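Local coordinates for putative phosphomannomutase (Thermus thermophilus, PDB 1TUO), which probably interconverts phosphosugars by moving a phosphate group between two positions of the sugar, as a magnesium-dependent member of the phosphohexose mutase family, at residues H55-L60 / P215-V220; D183-A188 / P208-P213. All blocks are in the same frame, centred on the assembly; numbering follows the deposited sequence.

Contact 1 (H55-L60 / P215-V220); sequences HDTRFL and PLFHGV
Pro215 and Phe217 meet residues Thr57 to Phe59 without any direct hydrogen bond across the contact. The Pro215 ring lies beside the backbone of the other loop: its CB is 3.7 Å from Phe59 N and 3.9 Å from Phe59 CB, near the plane of the Phe59 ring at its edge. Water 1 bridges the two loops, accepting from Phe59 N (2.9 Å) and donating to Pro215 O (2.8 Å). Phe217 advances its ring end-on. With Phe217 CG anti to the carbonyl carbon (chi1 -58°), Phe217 CZ reaches Arg58 CG at 3.8 Å, in the plane of the ring, and sits over the centre of one guanidinium face, the two planes 49° apart. This joins domain I, just past strand 50-55, to domain II of the phosphohexose mutase fold. The far end of Arg58 is held by the carbonyls of Ser109 and Asn111, in the sequence that carries the phosphoserine in relatives. Asp56 steadies the same residue through an Asx turn, OD2 accepting from Arg58 N at 2.9 Å, while OD1 forms a salt bridge, weak as a hydrogen bond, with Arg58 NE and bonds Thr107 OG1. Thr57 OG1, hydrogen-bonded to Gly186 O, also touches Phe217 CE2 at 3.5 Å.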
loop_
_atom_site.group_PDB
_atom_site.type_symbol
_atom_site.label_atom_id
_atom_site.label_comp_id
_atom_site.label_asym_id
_atom_site.label_seq_id
_atom_site.Cartn_x
_atom_site.Cartn_y
_atom_site.Cartn_z
ATOM N N HIS A 55 14.711 1.630 -5.109
ATOM C CA HIS A 55 14.694 2.632 -4.040
ATOM C C HIS A 55 13.643 3.694 -4.336
ATOM O O HIS A 55 13.223 3.835 -5.480
ATOM C CB HIS A 55 16.066 3.291 -3.922
ATOM C CG HIS A 55 16.461 4.085 -5.127
ATOM N ND1 HIS A 55 16.091 5.402 -5.308
ATOM C CD2 HIS A 55 17.208 3.752 -6.205
ATOM C CE1 HIS A 55 16.595 5.844 -6.446
ATOM N NE2 HIS A 55 17.278 4.864 -7.009
ATOM N N ASP A 56 13.212 4.429 -3.311
ATOM C CA ASP A 56 12.227 5.484 -3.521
ATOM C C ASP A 56 12.924 6.845 -3.561
ATOM O O ASP A 56 14.096 6.912 -3.924
ATOM C CB ASP A 56 11.116 5.437 -2.461
ATOM C CG ASP A 56 11.619 5.627 -1.045
ATOM O OD1 ASP A 56 10.815 5.376 -0.119
ATOM O OD2 ASP A 56 12.787 6.026 -0.847
ATOM N N THR A 57 12.218 7.917 -3.209
ATOM C CA THR A 57 12.825 9.250 -3.266
ATOM C C THR A 57 13.410 9.737 -1.952
ATOM O O THR A 57 13.854 10.886 -1.862
ATOM C CB THR A 57 11.810 10.313 -3.728
ATOM O OG1 THR A 57 10.803 10.475 -2.720
ATOM C CG2 THR A 57 11.151 9.890 -5.033
ATOM N N ARG A 58 13.428 8.879 -0.939
ATOM C CA ARG A 58 13.972 9.283 0.358
ATOM C C ARG A 58 15.446 9.647 0.265
ATOM O O ARG A 58 16.151 9.186 -0.625
ATOM C CB ARG A 58 13.735 8.177 1.381
ATOM C CG ARG A 58 12.277 8.085 1.765
ATOM C CD ARG A 58 11.891 6.839 2.550
ATOM N NE ARG A 58 10.439 6.857 2.735
ATOM C CZ ARG A 58 9.826 7.463 3.745
ATOM N NH1 ARG A 58 10.534 8.078 4.686
ATOM N NH2 ARG A 58 8.501 7.517 3.784
ATOM N N PHE A 59 15.901 10.502 1.180
ATOM C CA PHE A 59 17.286 10.955 1.175
ATOM C C PHE A 59 18.266 9.782 1.251
ATOM O O PHE A 59 18.156 8.926 2.122
ATOM C CB PHE A 59 17.519 11.921 2.346
ATOM C CG PHE A 59 18.812 12.688 2.249
ATOM C CD1 PHE A 59 18.935 13.760 1.369
ATOM C CD2 PHE A 59 19.905 12.330 3.032
ATOM C CE1 PHE A 59 20.141 14.474 1.270
ATOM C CE2 PHE A 59 21.116 13.038 2.939
ATOM C CZ PHE A 59 21.231 14.106 2.059
ATOM N N LEU A 60 19.217 9.759 0.321
ATOM C CA LEU A 60 20.232 8.711 0.237
ATOM C C LEU A 60 19.691 7.325 -0.109
ATOM O O LEU A 60 20.455 6.361 -0.137
ATOM C CB LEU A 60 21.032 8.615 1.542
ATOM C CG LEU A 60 22.089 9.695 1.794
ATOM C CD1 LEU A 60 22.625 9.542 3.208
ATOM C CD2 LEU A 60 23.214 9.577 0.769
ATOM N N PRO A 215 12.959 14.635 -0.908
ATOM C CA PRO A 215 13.191 13.823 0.292
ATOM C C PRO A 215 12.411 14.251 1.529
ATOM O O PRO A 215 12.303 13.486 2.487
ATOM C CB PRO A 215 14.710 13.904 0.485
ATOM C CG PRO A 215 15.070 15.204 -0.142
ATOM C CD PRO A 215 14.218 15.231 -1.389
ATOM N N LEU A 216 11.872 15.468 1.517
ATOM C CA LEU A 216 11.076 15.940 2.642
ATOM C C LEU A 216 9.601 15.944 2.240
ATOM O O LEU A 216 8.738 16.411 2.984
ATOM C CB LEU A 216 11.514 17.342 3.071
ATOM C CG LEU A 216 12.895 17.427 3.737
ATOM C CD1 LEU A 216 13.182 18.872 4.117
ATOM C CD2 LEU A 216 12.936 16.541 4.973
ATOM N N PHE A 217 9.336 15.408 1.052
ATOM C CA PHE A 217 7.990 15.284 0.495
ATOM C C PHE A 217 7.192 16.594 0.571
ATOM O O PHE A 217 6.034 16.631 0.962
ATOM C CB PHE A 217 7.249 14.177 1.249
ATOM C CG PHE A 217 7.996 12.873 1.144
ATOM C CD1 PHE A 217 8.890 12.510 2.141
ATOM C CD2 PHE A 217 7.797 12.048 0.047
ATOM C CE1 PHE A 217 9.595 11.318 2.038
ATOM C CE2 PHE A 217 8.507 10.851 -0.048
ATOM C CZ PHE A 217 9.406 10.481 0.944
ATOM N N HIS A 218 7.870 17.697 0.204
ATOM C CA HIS A 218 7.205 19.009 0.165
ATOM C C HIS A 218 6.593 19.449 1.506
ATOM O O HIS A 218 5.620 20.194 1.552
ATOM C CB HIS A 218 6.120 18.993 -0.919
ATOM C CG HIS A 218 6.730 18.715 -2.271
ATOM N ND1 HIS A 218 7.376 19.652 -3.010
ATOM C CD2 HIS A 218 6.734 17.509 -2.979
ATOM C CE1 HIS A 218 7.773 19.016 -4.131
ATOM N NE2 HIS A 218 7.403 17.733 -4.139
ATOM N N GLY A 219 7.161 18.945 2.624
ATOM C CA GLY A 219 6.787 19.492 3.935
ATOM C C GLY A 219 5.691 18.674 4.639
ATOM O O GLY A 219 5.197 19.014 5.706
ATOM N N VAL A 220 5.265 17.542 4.092
ATOM C CA VAL A 220 4.263 16.722 4.770
ATOM C C VAL A 220 4.782 15.295 4.834
ATOM O O VAL A 220 5.850 14.998 4.299
ATOM C CB VAL A 220 2.916 16.701 4.001
ATOM C CG1 VAL A 220 2.351 18.102 3.894
ATOM C CG2 VAL A 220 3.117 16.110 2.608
HETATM O O HOH W 1 13.828 11.244 2.993
#

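Contact 2 (D183-A188 / P208-P213); sequences DSMGGA and PIREEP
Asp183 OD2 is gripped by two donors that arrive from opposite faces of the carboxylate: Arg210 NE at 3.0 Å, on the syn side, and the backbone N of Met185 at 2.9 Å, which closes an Asx turn. The second oxygen, OD1, offers its syn lone pair to Arg210 NH2 at 2.7 Å, making a side-on, two-nitrogen salt bridge whose planes are 34° apart. Asp183 CG lies anti to its own N (chi1 177°), which carries the carboxylate to the edge of the guanidinium, and the bend of Arg210 at chi3 (-69°) turns its own end to meet it. Thr232 of helix 230-236 also bonds to OD1, and Arg210 NH2 has a second acceptor in Asn228 O. An asparagine in place of Asp183 would probably leave the Arg210 charge without its mate and weaken the two-point grip that fixes the guanidinium. Ile209 CG2 lies over one face of the carboxylate, 3.7 Å from Asp183 CG, on the side from which Arg210 NE comes. Ser184 N donates to Ile209 O at 3.0 Å. Past this point the chain makes a type I' turn from Ser184 to Gly187, and Gly186 N bonds to Arg210 O at 3.0 Å. Gly186 has positive phi, and a side chain there would come near Glu212 O. Water 2 then links Gly187 O to Glu211 O. Asp183 and Ile209 thus pair at the ends of parallel neighbours, strands 180-183 and 206-209, connected through helix 192-199 in the beta-alpha-beta crossover of an alpha/beta/alpha domain.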
loop_
_atom_site.group_PDB
_atom_site.type_symbol
_atom_site.label_atom_id
_atom_site.label_comp_id
_atom_site.label_asym_id
_atom_site.label_seq_id
_atom_site.Cartn_x
_atom_site.Cartn_y
_atom_site.Cartn_z
ATOM N N ASP A 183 -1.528 13.584 -7.144
ATOM C CA ASP A 183 -0.666 14.153 -6.121
ATOM C C ASP A 183 0.322 13.032 -5.802
ATOM O O ASP A 183 -0.067 11.998 -5.254
ATOM C CB ASP A 183 -1.521 14.495 -4.900
ATOM C CG ASP A 183 -0.720 15.033 -3.738
ATOM O OD1 ASP A 183 -1.361 15.338 -2.711
ATOM O OD2 ASP A 183 0.525 15.154 -3.836
ATOM N N SER A 184 1.583 13.226 -6.184
ATOM C CA SER A 184 2.624 12.228 -5.940
ATOM C C SER A 184 3.273 12.402 -4.573
ATOM O O SER A 184 4.039 11.545 -4.130
ATOM C CB SER A 184 3.695 12.305 -7.034
ATOM O OG SER A 184 3.189 11.833 -8.270
ATOM N N MET A 185 2.950 13.509 -3.909
ATOM C CA MET A 185 3.473 13.827 -2.581
ATOM C C MET A 185 5.001 13.869 -2.531
ATOM O O MET A 185 5.593 13.730 -1.463
ATOM C CB MET A 185 2.947 12.815 -1.545
ATOM C CG MET A 185 1.426 12.677 -1.516
ATOM S SD MET A 185 0.802 11.635 -0.168
ATOM C CE MET A 185 0.620 12.874 1.163
ATOM N N GLY A 186 5.625 14.087 -3.688
ATOM C CA GLY A 186 7.076 14.130 -3.767
ATOM C C GLY A 186 7.654 12.728 -3.721
ATOM O O GLY A 186 8.870 12.538 -3.591
ATOM N N GLY A 187 6.760 11.750 -3.840
ATOM C CA GLY A 187 7.144 10.350 -3.790
ATOM C C GLY A 187 7.409 9.703 -5.136
ATOM O O GLY A 187 7.368 10.349 -6.183
ATOM N N ALA A 188 7.645 8.397 -5.094
ATOM C CA ALA A 188 7.998 7.613 -6.277
ATOM C C ALA A 188 6.909 7.308 -7.303
ATOM O O ALA A 188 7.199 6.737 -8.352
ATOM C CB ALA A 188 8.653 6.319 -5.834
ATOM N N PRO A 208 -0.721 16.935 -12.637
ATOM C CA PRO A 208 0.162 16.623 -11.512
ATOM C C PRO A 208 0.133 17.618 -10.365
ATOM O O PRO A 208 -0.066 18.820 -10.557
ATOM C CB PRO A 208 1.531 16.568 -12.171
ATOM C CG PRO A 208 1.435 17.706 -13.139
ATOM C CD PRO A 208 0.055 17.489 -13.763
ATOM N N ILE A 209 0.336 17.083 -9.167
ATOM C CA ILE A 209 0.400 17.857 -7.937
ATOM C C ILE A 209 1.592 17.277 -7.179
ATOM O O ILE A 209 1.695 16.056 -7.020
ATOM C CB ILE A 209 -0.885 17.696 -7.092
ATOM C CG1 ILE A 209 -2.035 18.468 -7.746
ATOM C CG2 ILE A 209 -0.650 18.201 -5.681
ATOM C CD1 ILE A 209 -3.367 18.318 -7.032
ATOM N N ARG A 210 2.498 18.145 -6.738
ATOM C CA ARG A 210 3.691 17.717 -6.008
ATOM C C ARG A 210 4.414 16.570 -6.726
ATOM O O ARG A 210 4.817 15.577 -6.111
ATOM C CB ARG A 210 3.309 17.322 -4.574
ATOM C CG ARG A 210 2.813 18.515 -3.756
ATOM C CD ARG A 210 2.638 18.233 -2.263
ATOM N NE ARG A 210 1.538 17.316 -1.973
ATOM C CZ ARG A 210 0.921 17.247 -0.797
ATOM N NH1 ARG A 210 1.299 18.039 0.202
ATOM N NH2 ARG A 210 -0.079 16.398 -0.616
ATOM N N GLU A 211 4.591 16.725 -8.036
ATOM C CA GLU A 211 5.240 15.698 -8.841
ATOM C C GLU A 211 6.750 15.636 -8.693
ATOM O O GLU A 211 7.352 14.587 -8.902
ATOM C CB GLU A 211 4.889 15.881 -10.322
ATOM C CG GLU A 211 5.125 17.282 -10.857
ATOM C CD GLU A 211 4.911 17.370 -12.359
ATOM O OE1 GLU A 211 4.669 18.491 -12.859
ATOM O OE2 GLU A 211 4.995 16.321 -13.038
ATOM N N GLU A 212 7.366 16.757 -8.338
ATOM C CA GLU A 212 8.815 16.803 -8.180
ATOM C C GLU A 212 9.285 15.950 -7.005
ATOM O O GLU A 212 8.798 16.104 -5.890
ATOM C CB GLU A 212 9.263 18.253 -7.980
ATOM C CG GLU A 212 10.739 18.427 -7.678
ATOM C CD GLU A 212 11.132 19.888 -7.559
ATOM O OE1 GLU A 212 11.077 20.596 -8.588
ATOM O OE2 GLU A 212 11.485 20.329 -6.441
ATOM N N PRO A 213 10.233 15.025 -7.246
ATOM C CA PRO A 213 10.741 14.172 -6.164
ATOM C C PRO A 213 11.342 15.070 -5.087
ATOM O O PRO A 213 12.039 16.039 -5.403
ATOM C CB PRO A 213 11.796 13.317 -6.862
ATOM C CG PRO A 213 11.272 13.227 -8.278
ATOM C CD PRO A 213 10.831 14.647 -8.539
HETATM O O HOH W 2 8.455 12.444 -7.328
#

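Contacts 1 and 2 lie with centres 10 Å apart, and 215-220 follows 208-213 in the chain after a single residue. They meet directly: Thr57 OG1 lies 3.0 Å from Gly186 O, and His218 NE2 lies 2.8 Å from Glu212 O, both probable hydrogen bonds. Phe217 CD2 also packs 3.2 Å from Met185 O. The turn of contact 2 therefore gives domain II a second point of attachment to the domain I loop of contact 1. Arg58 holds the probable phosphoserine loop, and Ala188 is joined by a backbone hydrogen bond to Gly250, in the Asp-Gly-Asp sequence that binds magnesium in relatives. The contacts thus touch both loops, consistent with a place beside the probable active site.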